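PDB 3FXG: rhamnonate dehydratase from Gibberella zeae PH-1, which probably catalyses the magnesium-dependent dehydration of L-rhamnonate to its 2-keto-3-deoxy acid, as a member of the enolase superfamily. Local coordinates for residues A[9-14]-A[69-74]; A[85-90]-A[400-405]; A[95-100]-A[118-123]; A[108-113]-A[304-309]. All coordinates share one frame; numbering follows the deposited sequence.

Contact 1 of 4, residues A[9-14]-A[69-74]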
loop_
_atom_site.group_PDB
_atom_site.type_symbol
_atom_site.label_atom_id
_atom_site.label_comp_id
_atom_site.label_asym_id
_atom_site.label_seq_id
_atom_site.Cartn_x
_atom_site.Cartn_y
_atom_site.Cartn_z
ATOM N N PRO A 9 4.006 -29.432 44.332
ATOM C CA PRO A 9 5.426 -29.792 44.396
ATOM C C PRO A 9 6.274 -28.996 43.402
ATOM O O PRO A 9 5.835 -28.708 42.290
ATOM C CB PRO A 9 5.416 -31.290 44.090
ATOM C CG PRO A 9 4.218 -31.451 43.205
ATOM C CD PRO A 9 3.190 -30.572 43.881
ATOM N N LYS A 10 7.482 -28.629 43.820
ATOM C CA LYS A 10 8.404 -27.876 42.974
ATOM C C LYS A 10 9.261 -28.852 42.167
ATOM O O LYS A 10 9.260 -30.051 42.435
ATOM C CB LYS A 10 9.329 -27.010 43.834
ATOM C CG LYS A 10 8.635 -25.946 44.677
ATOM C CD LYS A 10 7.993 -24.873 43.816
ATOM C CE LYS A 10 7.848 -23.563 44.588
ATOM N NZ LYS A 10 7.052 -23.718 45.837
ATOM N N ILE A 11 9.989 -28.335 41.179
ATOM C CA ILE A 11 10.863 -29.176 40.368
ATOM C C ILE A 11 12.096 -29.516 41.195
ATOM O O ILE A 11 12.765 -28.628 41.727
ATOM C CB ILE A 11 11.318 -28.459 39.084
ATOM C CG1 ILE A 11 10.115 -28.217 38.170
ATOM C CG2 ILE A 11 12.385 -29.291 38.377
ATOM C CD1 ILE A 11 10.433 -27.339 36.969
ATOM N N LYS A 12 12.392 -30.805 41.287
ATOM C CA LYS A 12 13.526 -31.286 42.062
ATOM C C LYS A 12 14.741 -31.602 41.199
ATOM O O LYS A 12 15.870 -31.252 41.553
ATOM C CB LYS A 12 13.117 -32.540 42.841
ATOM C CG LYS A 12 14.237 -33.173 43.650
ATOM C CD LYS A 12 13.745 -34.420 44.368
ATOM C CE LYS A 12 14.852 -35.049 45.204
ATOM N NZ LYS A 12 14.366 -36.231 45.976
ATOM N N ALA A 13 14.511 -32.260 40.069
ATOM C CA ALA A 13 15.607 -32.631 39.189
ATOM C C ALA A 13 15.172 -32.830 37.746
ATOM O O ALA A 13 13.987 -33.005 37.454
ATOM C CB ALA A 13 16.266 -33.910 39.704
ATOM N N ILE A 14 16.148 -32.786 36.845
ATOM C CA ILE A 14 15.891 -33.000 35.431
ATOM C C ILE A 14 16.966 -33.933 34.892
ATOM O O ILE A 14 18.152 -33.771 35.183
ATOM C CB ILE A 14 15.895 -31.670 34.632
ATOM C CG1 ILE A 14 15.622 -31.954 33.153
ATOM C CG2 ILE A 14 17.222 -30.955 34.800
ATOM C CD1 ILE A 14 15.275 -30.713 32.339
ATOM N N VAL A 69 13.526 -36.380 28.000
ATOM C CA VAL A 69 13.726 -35.521 29.154
ATOM C C VAL A 69 12.793 -35.959 30.273
ATOM O O VAL A 69 11.615 -36.226 30.038
ATOM C CB VAL A 69 13.431 -34.042 28.810
ATOM C CG1 VAL A 69 13.402 -33.205 30.078
ATOM C CG2 VAL A 69 14.487 -33.513 27.849
ATOM N N GLU A 70 13.327 -36.051 31.486
ATOM C CA GLU A 70 12.519 -36.415 32.643
ATOM C C GLU A 70 12.624 -35.282 33.653
ATOM O O GLU A 70 13.719 -34.803 33.944
ATOM C CB GLU A 70 13.019 -37.707 33.303
ATOM C CG GLU A 70 12.971 -38.957 32.435
ATOM C CD GLU A 70 13.266 -40.223 33.235
ATOM O OE1 GLU A 70 14.238 -40.216 34.018
ATOM O OE2 GLU A 70 12.536 -41.224 33.079
ATOM N N ILE A 71 11.486 -34.842 34.175
ATOM C CA ILE A 71 11.481 -33.787 35.175
ATOM C C ILE A 71 10.798 -34.364 36.410
ATOM O O ILE A 71 9.630 -34.742 36.360
ATOM C CB ILE A 71 10.720 -32.541 34.680
ATOM C CG1 ILE A 71 11.409 -31.983 33.432
ATOM C CG2 ILE A 71 10.676 -31.481 35.783
ATOM C CD1 ILE A 71 10.681 -30.803 32.799
ATOM N N GLU A 72 11.541 -34.453 37.507
ATOM C CA GLU A 72 11.001 -35.012 38.741
ATOM C C GLU A 72 10.654 -33.926 39.743
ATOM O O GLU A 72 11.458 -33.028 39.999
ATOM C CB GLU A 72 12.005 -35.981 39.368
ATOM C CG GLU A 72 11.444 -36.754 40.552
ATOM C CD GLU A 72 12.416 -37.780 41.092
ATOM O OE1 GLU A 72 13.025 -38.503 40.277
ATOM O OE2 GLU A 72 12.563 -37.871 42.329
ATOM N N ALA A 73 9.451 -34.015 40.301
ATOM C CA ALA A 73 8.985 -33.049 41.289
ATOM C C ALA A 73 9.370 -33.529 42.686
ATOM O O ALA A 73 9.751 -34.688 42.870
ATOM C CB ALA A 73 7.468 -32.879 41.188
ATOM N N THR A 74 9.258 -32.641 43.667
ATOM C CA THR A 74 9.609 -32.964 45.046
ATOM C C THR A 74 8.731 -34.047 45.673
ATOM O O THR A 74 9.080 -34.600 46.715
ATOM C CB THR A 74 9.551 -31.709 45.939
ATOM O OG1 THR A 74 8.279 -31.068 45.784
ATOM C CG2 THR A 74 10.647 -30.729 45.554
HETATM O O HOH W 1 8.094 -28.744 46.936
HETATM O O HOH W 2 11.346 -36.736 44.333
HETATM O O HOH W 3 12.043 -34.950 47.343
#
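Ile14 packs its outer branch against Val69, CD1 lying 3.9 Å from Val69 CG1, on the Ile14, Val69 and Ile71 face of the antiparallel sheet in the N-terminal domain of an enolase-superfamily protein. With CG1 anti to the backbone N (chi1 180°), the branch reaches toward the neighbouring strand. Farther along, Ile11 CG2 meets Ile71 CG2 at 3.8 Å, and both isoleucines touch Leu140 of helix 128-148, while Ile14 packs on helix 86-101. The pairing of the strands is interrupted by a classic beta bulge, in which Lys12 and Ala13 together face Glu72. Glu72 O is gripped by two donors in its carbonyl plane, Lys12 N at 2.7 Å and Ala13 N at 3.1 Å. Ala13 O takes a bond back from Glu72 N, and Lys10 O receives Thr74 N just beyond the strand end. On the Glu72 face the extended Lys12 and Glu72 chains run alongside each other, but Lys12 NZ and Glu72 OE2 stay 4.4 Å apart, too far for a salt bridge; Glu72 OE1 is instead paired with Arg15. One water donates to both Glu72 OE2 and Ala73 O. Another accepts from Lys12 NZ at 3.0 Å and donates to Thr74 O.

Contact 2 of 4, residues A[85-90]-A[400-405]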
loop_
_atom_site.group_PDB
_atom_site.type_symbol
_atom_site.label_atom_id
_atom_site.label_comp_id
_atom_site.label_asym_id
_atom_site.label_seq_id
_atom_site.Cartn_x
_atom_site.Cartn_y
_atom_site.Cartn_z
ATOM N N GLY A 85 16.798 -34.375 18.491
ATOM C CA GLY A 85 17.799 -33.440 18.971
ATOM C C GLY A 85 19.023 -34.190 19.457
ATOM O O GLY A 85 20.136 -33.675 19.416
ATOM N N GLY A 86 18.795 -35.407 19.941
ATOM C CA GLY A 86 19.874 -36.260 20.405
ATOM C C GLY A 86 20.890 -35.660 21.355
ATOM O O GLY A 86 20.539 -34.880 22.237
ATOM N N PRO A 87 22.175 -36.012 21.190
ATOM C CA PRO A 87 23.274 -35.524 22.030
ATOM C C PRO A 87 23.362 -34.005 22.206
ATOM O O PRO A 87 23.410 -33.510 23.330
ATOM C CB PRO A 87 24.511 -36.109 21.349
ATOM C CG PRO A 87 24.001 -37.392 20.787
ATOM C CD PRO A 87 22.673 -36.973 20.191
ATOM N N PRO A 88 23.386 -33.241 21.101
ATOM C CA PRO A 88 23.473 -31.786 21.273
ATOM C C PRO A 88 22.304 -31.203 22.067
ATOM O O PRO A 88 22.464 -30.219 22.792
ATOM C CB PRO A 88 23.548 -31.268 19.835
ATOM C CG PRO A 88 22.816 -32.318 19.047
ATOM C CD PRO A 88 23.305 -33.603 19.674
ATOM N N ALA A 89 21.134 -31.820 21.939
ATOM C CA ALA A 89 19.953 -31.366 22.661
ATOM C C ALA A 89 20.164 -31.593 24.155
ATOM O O ALA A 89 19.908 -30.703 24.969
ATOM C CB ALA A 89 18.717 -32.123 22.183
ATOM N N CYS A 90 20.641 -32.785 24.509
ATOM C CA CYS A 90 20.882 -33.121 25.910
ATOM C C CYS A 90 21.940 -32.222 26.527
ATOM O O CYS A 90 21.848 -31.861 27.699
ATOM C CB CYS A 90 21.320 -34.582 26.049
ATOM S SG CYS A 90 20.037 -35.779 25.631
ATOM N N SER A 400 22.930 -38.975 29.336
ATOM C CA SER A 400 23.721 -37.973 28.626
ATOM C C SER A 400 25.011 -37.590 29.347
ATOM O O SER A 400 25.779 -36.763 28.855
ATOM C CB SER A 400 22.876 -36.721 28.386
ATOM O OG SER A 400 22.427 -36.170 29.611
ATOM N N ASP A 401 25.245 -38.209 30.503
ATOM C CA ASP A 401 26.426 -37.951 31.328
ATOM C C ASP A 401 27.765 -37.912 30.585
ATOM O O ASP A 401 28.604 -37.056 30.859
ATOM C CB ASP A 401 26.512 -39.003 32.441
ATOM C CG ASP A 401 25.356 -38.914 33.425
ATOM O OD1 ASP A 401 24.200 -38.726 32.988
ATOM O OD2 ASP A 401 25.604 -39.046 34.640
ATOM N N TYR A 402 27.966 -38.839 29.654
ATOM C CA TYR A 402 29.224 -38.906 28.916
ATOM C C TYR A 402 29.571 -37.621 28.166
ATOM O O TYR A 402 30.744 -37.314 27.962
ATOM C CB TYR A 402 29.197 -40.088 27.937
ATOM C CG TYR A 402 28.395 -39.855 26.675
ATOM C CD1 TYR A 402 29.011 -39.393 25.509
ATOM C CD2 TYR A 402 27.023 -40.099 26.641
ATOM C CE1 TYR A 402 28.280 -39.184 24.340
ATOM C CE2 TYR A 402 26.283 -39.891 25.477
ATOM C CZ TYR A 402 26.916 -39.435 24.334
ATOM O OH TYR A 402 26.188 -39.227 23.185
ATOM N N LEU A 403 28.551 -36.869 27.763
ATOM C CA LEU A 403 28.756 -35.628 27.024
ATOM C C LEU A 403 29.434 -34.536 27.847
ATOM O O LEU A 403 29.928 -33.549 27.296
ATOM C CB LEU A 403 27.413 -35.109 26.500
ATOM C CG LEU A 403 26.748 -35.920 25.388
ATOM C CD1 LEU A 403 25.310 -35.457 25.202
ATOM C CD2 LEU A 403 27.540 -35.763 24.096
ATOM N N PHE A 404 29.465 -34.718 29.163
ATOM C CA PHE A 404 30.062 -33.724 30.043
ATOM C C PHE A 404 31.394 -34.158 30.643
ATOM O O PHE A 404 31.974 -33.444 31.459
ATOM C CB PHE A 404 29.064 -33.377 31.146
ATOM C CG PHE A 404 27.701 -33.013 30.623
ATOM C CD1 PHE A 404 27.504 -31.831 29.919
ATOM C CD2 PHE A 404 26.623 -33.873 30.802
ATOM C CE1 PHE A 404 26.250 -31.509 29.397
ATOM C CE2 PHE A 404 25.368 -33.563 30.286
ATOM C CZ PHE A 404 25.180 -32.380 29.582
ATOM N N LYS A 405 31.877 -35.327 30.236
ATOM C CA LYS A 405 33.155 -35.836 30.726
ATOM C C LYS A 405 34.291 -35.289 29.871
ATOM O O LYS A 405 34.892 -36.014 29.077
ATOM C CB LYS A 405 33.173 -37.368 30.691
ATOM C CG LYS A 405 32.669 -38.036 31.963
ATOM C CD LYS A 405 31.240 -37.646 32.286
ATOM C CE LYS A 405 30.803 -38.221 33.627
ATOM N NZ LYS A 405 30.877 -39.706 33.651
#
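Leu403 drives its CD1 methyl against the first turn of helix 86-101, coming within 3.3 Å of Pro87 O and 4.0 Å of Pro87 CB. With CG beside the backbone N (chi1 -69°), the branch points toward the proline. Next to it, Cys90 CB and Ser400 CB touch at 3.5 Å, and Leu403 CD1 also reaches Cys90 CB. This is the dense part of the contact: it is made of van der Waals contacts, with no hydrogen bond between the two segments, and it is closed from the sheet side by Ile18 and Phe67. Ser400 OG is hydrogen-bonded to Ser16 OG of strand 11-19.

The two flanks are looser and belong to partly exposed rings. Tyr402 crosses Pro87 at a slant and brings only its hydroxyl near, OH to Pro87 CG being 3.7 Å. Phe404 turns its rim to the helix, with Cys90 O in the ring plane 3.9 Å from CZ, and its ring also meets that of Trp91. A second subunit packs close by, its Trp91 on Pro87 and its Leu403 on Leu403. A C-terminal 3-10 turn seated on the start of helix 86-101, which follows strand 78-84, fits the capping domain of the enolase superfamily, which is built from both ends of the chain.

Contact 3 of 4, residues A[95-100]-A[118-123]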
loop_
_atom_site.group_PDB
_atom_site.type_symbol
_atom_site.label_atom_id
_atom_site.label_comp_id
_atom_site.label_asym_id
_atom_site.label_seq_id
_atom_site.Cartn_x
_atom_site.Cartn_y
_atom_site.Cartn_z
ATOM N N GLN A 95 23.455 -27.855 30.363
ATOM C CA GLN A 95 24.369 -26.720 30.406
ATOM C C GLN A 95 23.666 -25.364 30.443
ATOM O O GLN A 95 24.139 -24.432 31.095
ATOM C CB GLN A 95 25.331 -26.772 29.219
ATOM C CG GLN A 95 26.344 -27.907 29.285
ATOM C CD GLN A 95 27.240 -27.818 30.509
ATOM O OE1 GLN A 95 27.082 -28.575 31.467
ATOM N NE2 GLN A 95 28.178 -26.881 30.485
ATOM N N HIS A 96 22.530 -25.246 29.766
ATOM C CA HIS A 96 21.840 -23.964 29.750
ATOM C C HIS A 96 20.500 -23.880 30.477
ATOM O O HIS A 96 20.323 -23.062 31.378
ATOM C CB HIS A 96 21.643 -23.502 28.300
ATOM C CG HIS A 96 21.316 -22.045 28.166
ATOM N ND1 HIS A 96 21.021 -21.457 26.956
ATOM C CD2 HIS A 96 21.260 -21.054 29.089
ATOM C CE1 HIS A 96 20.797 -20.167 27.138
ATOM N NE2 HIS A 96 20.935 -19.897 28.422
ATOM N N PHE A 97 19.562 -24.739 30.103
ATOM C CA PHE A 97 18.222 -24.668 30.667
ATOM C C PHE A 97 17.952 -25.181 32.078
ATOM O O PHE A 97 17.034 -24.693 32.737
ATOM C CB PHE A 97 17.247 -25.298 29.667
ATOM C CG PHE A 97 17.351 -24.702 28.292
ATOM C CD1 PHE A 97 17.136 -23.338 28.097
ATOM C CD2 PHE A 97 17.719 -25.484 27.201
ATOM C CE1 PHE A 97 17.293 -22.762 26.835
ATOM C CE2 PHE A 97 17.878 -24.919 25.937
ATOM C CZ PHE A 97 17.666 -23.554 25.754
ATOM N N GLU A 98 18.746 -26.130 32.564
ATOM C CA GLU A 98 18.508 -26.662 33.904
ATOM C C GLU A 98 18.437 -25.577 34.980
ATOM O O GLU A 98 17.642 -25.674 35.915
ATOM C CB GLU A 98 19.584 -27.687 34.279
ATOM C CG GLU A 98 19.273 -28.442 35.565
ATOM C CD GLU A 98 20.224 -29.599 35.827
ATOM O OE1 GLU A 98 20.779 -30.161 34.858
ATOM O OE2 GLU A 98 20.402 -29.962 37.007
ATOM N N ARG A 99 19.251 -24.536 34.833
ATOM C CA ARG A 99 19.292 -23.446 35.807
ATOM C C ARG A 99 17.952 -22.745 36.036
ATOM O O ARG A 99 17.707 -22.210 37.116
ATOM C CB ARG A 99 20.334 -22.402 35.384
ATOM C CG ARG A 99 19.921 -21.527 34.201
ATOM C CD ARG A 99 21.086 -20.648 33.745
ATOM N NE ARG A 99 22.139 -21.437 33.105
ATOM C CZ ARG A 99 23.378 -21.005 32.893
ATOM N NH1 ARG A 99 23.734 -19.784 33.272
ATOM N NH2 ARG A 99 24.265 -21.794 32.300
ATOM N N PHE A 100 17.090 -22.736 35.026
ATOM C CA PHE A 100 15.795 -22.069 35.153
ATOM C C PHE A 100 14.726 -22.973 35.754
ATOM O O PHE A 100 13.705 -22.496 36.254
ATOM C CB PHE A 100 15.311 -21.605 33.778
ATOM C CG PHE A 100 16.298 -20.751 33.046
ATOM C CD1 PHE A 100 16.549 -19.448 33.458
ATOM C CD2 PHE A 100 16.994 -21.254 31.951
ATOM C CE1 PHE A 100 17.480 -18.655 32.791
ATOM C CE2 PHE A 100 17.929 -20.470 31.278
ATOM C CZ PHE A 100 18.171 -19.168 31.700
ATOM N N ARG A 118 14.120 -16.325 25.841
ATOM C CA ARG A 118 14.859 -15.073 25.801
ATOM C C ARG A 118 16.322 -15.220 26.208
ATOM O O ARG A 118 17.178 -14.489 25.717
ATOM C CB ARG A 118 14.142 -14.011 26.650
ATOM C CG ARG A 118 12.804 -13.576 26.034
ATOM C CD ARG A 118 12.081 -12.514 26.857
ATOM N NE ARG A 118 12.740 -11.205 26.846
ATOM C CZ ARG A 118 12.738 -10.356 25.819
ATOM N NH1 ARG A 118 12.116 -10.662 24.686
ATOM N NH2 ARG A 118 13.330 -9.174 25.936
ATOM N N ALA A 119 16.616 -16.175 27.084
ATOM C CA ALA A 119 17.995 -16.394 27.514
ATOM C C ALA A 119 18.827 -17.095 26.438
ATOM O O ALA A 119 20.054 -17.041 26.468
ATOM C CB ALA A 119 18.022 -17.206 28.801
ATOM N N SER A 120 18.165 -17.754 25.490
ATOM C CA SER A 120 18.881 -18.450 24.426
ATOM C C SER A 120 18.746 -17.760 23.072
ATOM O O SER A 120 19.154 -18.307 22.047
ATOM C CB SER A 120 18.388 -19.897 24.307
ATOM O OG SER A 120 17.003 -19.947 24.010
HETATM N N MSE A 121 18.176 -16.559 23.062
HETATM C CA MSE A 121 18.006 -15.840 21.807
HETATM C C MSE A 121 19.315 -15.542 21.093
HETATM O O MSE A 121 19.344 -15.474 19.865
HETATM C CB MSE A 121 17.259 -14.522 22.019
HETATM C CG MSE A 121 15.780 -14.669 22.295
HETATM SE SE MSE A 121 14.803 -13.102 21.702
HETATM C CE MSE A 121 15.964 -11.730 22.413
ATOM N N PHE A 122 20.401 -15.369 21.844
ATOM C CA PHE A 122 21.672 -15.048 21.210
ATOM C C PHE A 122 22.193 -16.162 20.308
ATOM O O PHE A 122 23.070 -15.929 19.480
ATOM C CB PHE A 122 22.722 -14.631 22.258
ATOM C CG PHE A 122 23.218 -15.749 23.131
ATOM C CD1 PHE A 122 24.457 -16.338 22.889
ATOM C CD2 PHE A 122 22.471 -16.185 24.222
ATOM C CE1 PHE A 122 24.948 -17.341 23.725
ATOM C CE2 PHE A 122 22.950 -17.188 25.065
ATOM C CZ PHE A 122 24.191 -17.766 24.818
ATOM N N TYR A 123 21.638 -17.363 20.441
ATOM C CA TYR A 123 22.059 -18.470 19.582
ATOM C C TYR A 123 20.864 -19.315 19.158
ATOM O O TYR A 123 21.029 -20.379 18.564
ATOM C CB TYR A 123 23.103 -19.343 20.297
ATOM C CG TYR A 123 22.571 -20.210 21.425
ATOM C CD1 TYR A 123 22.117 -21.508 21.184
ATOM C CD2 TYR A 123 22.529 -19.730 22.733
ATOM C CE1 TYR A 123 21.633 -22.307 22.224
ATOM C CE2 TYR A 123 22.048 -20.519 23.780
ATOM C CZ TYR A 123 21.600 -21.804 23.518
ATOM O OH TYR A 123 21.109 -22.578 24.548
#
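His96 and Tyr123 reach for each other from opposite directions and meet rim to rim, their ring planes inclined by 36°. The meeting point is a nearly straight hydrogen bond between His96 ND1 and Tyr123 OH, 2.7 Å long, in which either atom could be the donor. The hydroxyl lies in the imidazole plane, and so does Ala119 O, which sits 3.3 Å from His96 CE1 at another part of the same edge. With chi1 at -163°, the imidazole projects from helix 86-101 toward residues 118-123. Its remaining nitrogen, NE2, is hydrogen-bonded to Trp59 O of a second subunit, which fixes the ring at both nitrogens. Phe97 presents its rim to Ser120, CE1 and Ser120 CB being 4.0 Å apart, and its CZ comes to 3.8 Å from Tyr123 OH. Phe100 closes the other end, where CZ touches Ala119 CB at 3.5 Å. The ring of Phe100 also meets Tyr52 of the second subunit edge to face. The contact thus joins helix 86-101 to the end of helix 109-119, with helix 128-148 lying against Phe97 and Ser120 through Ile133, and the second subunit packing over His96 and Phe122.

Contact 4 of 4, residues A[108-113]-A[304-309]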
loop_
_atom_site.group_PDB
_atom_site.type_symbol
_atom_site.label_atom_id
_atom_site.label_comp_id
_atom_site.label_asym_id
_atom_site.label_seq_id
_atom_site.Cartn_x
_atom_site.Cartn_y
_atom_site.Cartn_z
ATOM N N ASN A 108 4.390 -22.661 36.497
ATOM C CA ASN A 108 4.831 -21.399 35.902
ATOM C C ASN A 108 5.317 -21.626 34.476
ATOM O O ASN A 108 6.441 -21.269 34.123
ATOM C CB ASN A 108 5.955 -20.776 36.740
ATOM C CG ASN A 108 5.464 -20.264 38.083
ATOM O OD1 ASN A 108 4.268 -20.076 38.284
ATOM N ND2 ASN A 108 6.390 -20.018 39.001
ATOM N N THR A 109 4.458 -22.220 33.655
ATOM C CA THR A 109 4.807 -22.512 32.273
ATOM C C THR A 109 5.153 -21.268 31.466
ATOM O O THR A 109 6.109 -21.276 30.686
ATOM C CB THR A 109 3.669 -23.276 31.572
ATOM O OG1 THR A 109 2.424 -22.599 31.787
ATOM C CG2 THR A 109 3.574 -24.679 32.128
ATOM N N ASN A 110 4.384 -20.197 31.649
ATOM C CA ASN A 110 4.653 -18.963 30.918
ATOM C C ASN A 110 6.007 -18.362 31.283
ATOM O O ASN A 110 6.772 -17.963 30.404
ATOM C CB ASN A 110 3.539 -17.936 31.158
ATOM C CG ASN A 110 2.272 -18.258 30.379
ATOM O OD1 ASN A 110 2.284 -19.104 29.482
ATOM N ND2 ASN A 110 1.182 -17.575 30.703
ATOM N N LEU A 111 6.308 -18.299 32.575
ATOM C CA LEU A 111 7.586 -17.750 33.021
ATOM C C LEU A 111 8.763 -18.581 32.516
ATOM O O LEU A 111 9.723 -18.050 31.953
ATOM C CB LEU A 111 7.642 -17.693 34.551
ATOM C CG LEU A 111 9.013 -17.326 35.127
ATOM C CD1 LEU A 111 9.322 -15.869 34.807
ATOM C CD2 LEU A 111 9.028 -17.556 36.633
ATOM N N LEU A 112 8.688 -19.890 32.716
ATOM C CA LEU A 112 9.774 -20.766 32.296
ATOM C C LEU A 112 10.050 -20.712 30.795
ATOM O O LEU A 112 11.207 -20.755 30.375
ATOM C CB LEU A 112 9.494 -22.200 32.748
ATOM C CG LEU A 112 9.420 -22.361 34.272
ATOM C CD1 LEU A 112 9.083 -23.804 34.620
ATOM C CD2 LEU A 112 10.747 -21.957 34.908
ATOM N N PHE A 113 9.007 -20.617 29.979
ATOM C CA PHE A 113 9.236 -20.548 28.541
ATOM C C PHE A 113 9.911 -19.235 28.148
ATOM O O PHE A 113 10.861 -19.228 27.368
ATOM C CB PHE A 113 7.940 -20.679 27.742
ATOM C CG PHE A 113 8.145 -20.498 26.266
ATOM C CD1 PHE A 113 8.657 -21.536 25.491
ATOM C CD2 PHE A 113 7.937 -19.257 25.670
ATOM C CE1 PHE A 113 8.966 -21.337 24.144
ATOM C CE2 PHE A 113 8.246 -19.048 24.323
ATOM C CZ PHE A 113 8.762 -20.088 23.562
ATOM N N GLY A 304 7.087 -25.630 22.072
ATOM C CA GLY A 304 6.368 -26.389 23.078
ATOM C C GLY A 304 4.876 -26.111 23.074
ATOM O O GLY A 304 4.389 -25.303 22.285
ATOM N N LEU A 305 4.150 -26.778 23.963
ATOM C CA LEU A 305 2.709 -26.605 24.051
ATOM C C LEU A 305 2.340 -25.195 24.503
ATOM O O LEU A 305 1.419 -24.581 23.965
ATOM C CB LEU A 305 2.113 -27.643 25.009
ATOM C CG LEU A 305 0.605 -27.563 25.265
ATOM C CD1 LEU A 305 -0.146 -27.639 23.945
ATOM C CD2 LEU A 305 0.177 -28.694 26.188
ATOM N N THR A 306 3.063 -24.679 25.489
ATOM C CA THR A 306 2.805 -23.335 25.993
ATOM C C THR A 306 2.832 -22.305 24.856
ATOM O O THR A 306 1.912 -21.500 24.716
ATOM C CB THR A 306 3.846 -22.942 27.058
ATOM O OG1 THR A 306 3.810 -23.896 28.129
ATOM C CG2 THR A 306 3.545 -21.549 27.616
ATOM N N GLU A 307 3.877 -22.339 24.036
ATOM C CA GLU A 307 3.984 -21.398 22.921
ATOM C C GLU A 307 2.958 -21.732 21.834
ATOM O O GLU A 307 2.422 -20.834 21.184
ATOM C CB GLU A 307 5.396 -21.426 22.327
ATOM C CG GLU A 307 5.632 -20.393 21.217
ATOM C CD GLU A 307 5.900 -18.986 21.740
ATOM O OE1 GLU A 307 5.170 -18.523 22.645
ATOM O OE2 GLU A 307 6.840 -18.331 21.235
ATOM N N LEU A 308 2.691 -23.023 21.635
ATOM C CA LEU A 308 1.725 -23.448 20.626
ATOM C C LEU A 308 0.333 -22.909 20.940
ATOM O O LEU A 308 -0.423 -22.557 20.036
ATOM C CB LEU A 308 1.681 -24.977 20.535
ATOM C CG LEU A 308 0.700 -25.569 19.518
ATOM C CD1 LEU A 308 0.974 -25.003 18.119
ATOM C CD2 LEU A 308 0.839 -27.083 19.516
ATOM N N LEU A 309 -0.015 -22.855 22.221
ATOM C CA LEU A 309 -1.315 -22.327 22.618
ATOM C C LEU A 309 -1.437 -20.867 22.176
ATOM O O LEU A 309 -2.506 -20.419 21.770
ATOM C CB LEU A 309 -1.488 -22.421 24.139
ATOM C CG LEU A 309 -1.634 -23.834 24.711
ATOM C CD1 LEU A 309 -1.521 -23.796 26.233
ATOM C CD2 LEU A 309 -2.970 -24.417 24.282
#
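Glu307 lays its CB over one face of the Phe113 ring, a CH-pi contact with 4.2 Å from CB to the ring centroid. Its chain bends at chi2 and brings the carboxylate back along the ring, CD lying 3.5 Å from Phe113 CE2 with the two planes 49° apart. A chi1 of 175° swings the Phe113 ring out beside its own carbonyl carbon, at the neighbouring helix. Beside it Thr306 touches two residues of the other helix with its two branches: OG1 is 3.5 Å from Thr109 CB, and CG2 is 3.3 Å from Asn110 OD1.

No hydrogen bond links the two segments; the polar ends have their partners elsewhere. Glu307 OE1 forms a salt bridge with Arg280, which also packs on Phe113. Thr306 OG1 is hydrogen-bonded to both Asp137 and Trp141 of helix 128-148, which probably holds chi1 of Thr306 with CG2 directed at Asn110. Asn110 OD1 is bonded to Lys310, and its ND2 to Ser337 O of a third subunit, tying the contact into the assembly.

The axes of the short helical segments pass 10.0 Å apart at 103°, nearly perpendicular. Helix 109-119 of the N-terminal domain lying across helix 305-316 of the barrel is an interdomain packing that fits the enolase-superfamily fold, in which a capping domain sits against a modified TIM barrel.

How the contacts relate
Contacts 1, 2 and 3 lie within the capping domain, contact 2 bringing in the C-terminal end of the chain, and contact 4 fastens that domain to the barrel. Contacts 2 and 3 share helix 86-101 and touch where Phe404 CE1 lies 3.6 Å from Gln95 CG; both also face the second subunit. Contact 3 meets contact 4 along helix 109-119, Phe100 O being 3.3 Å from Leu112 CD2, with the two centres about 15 Å apart. The sheet of contact 1 joins this group through Ile14 CG2, 3.3 Å from Glu98 CG. None of the four contributes a ligand to the magnesium ion, which Asp222, Glu248 and Glu275 bind within the barrel domain.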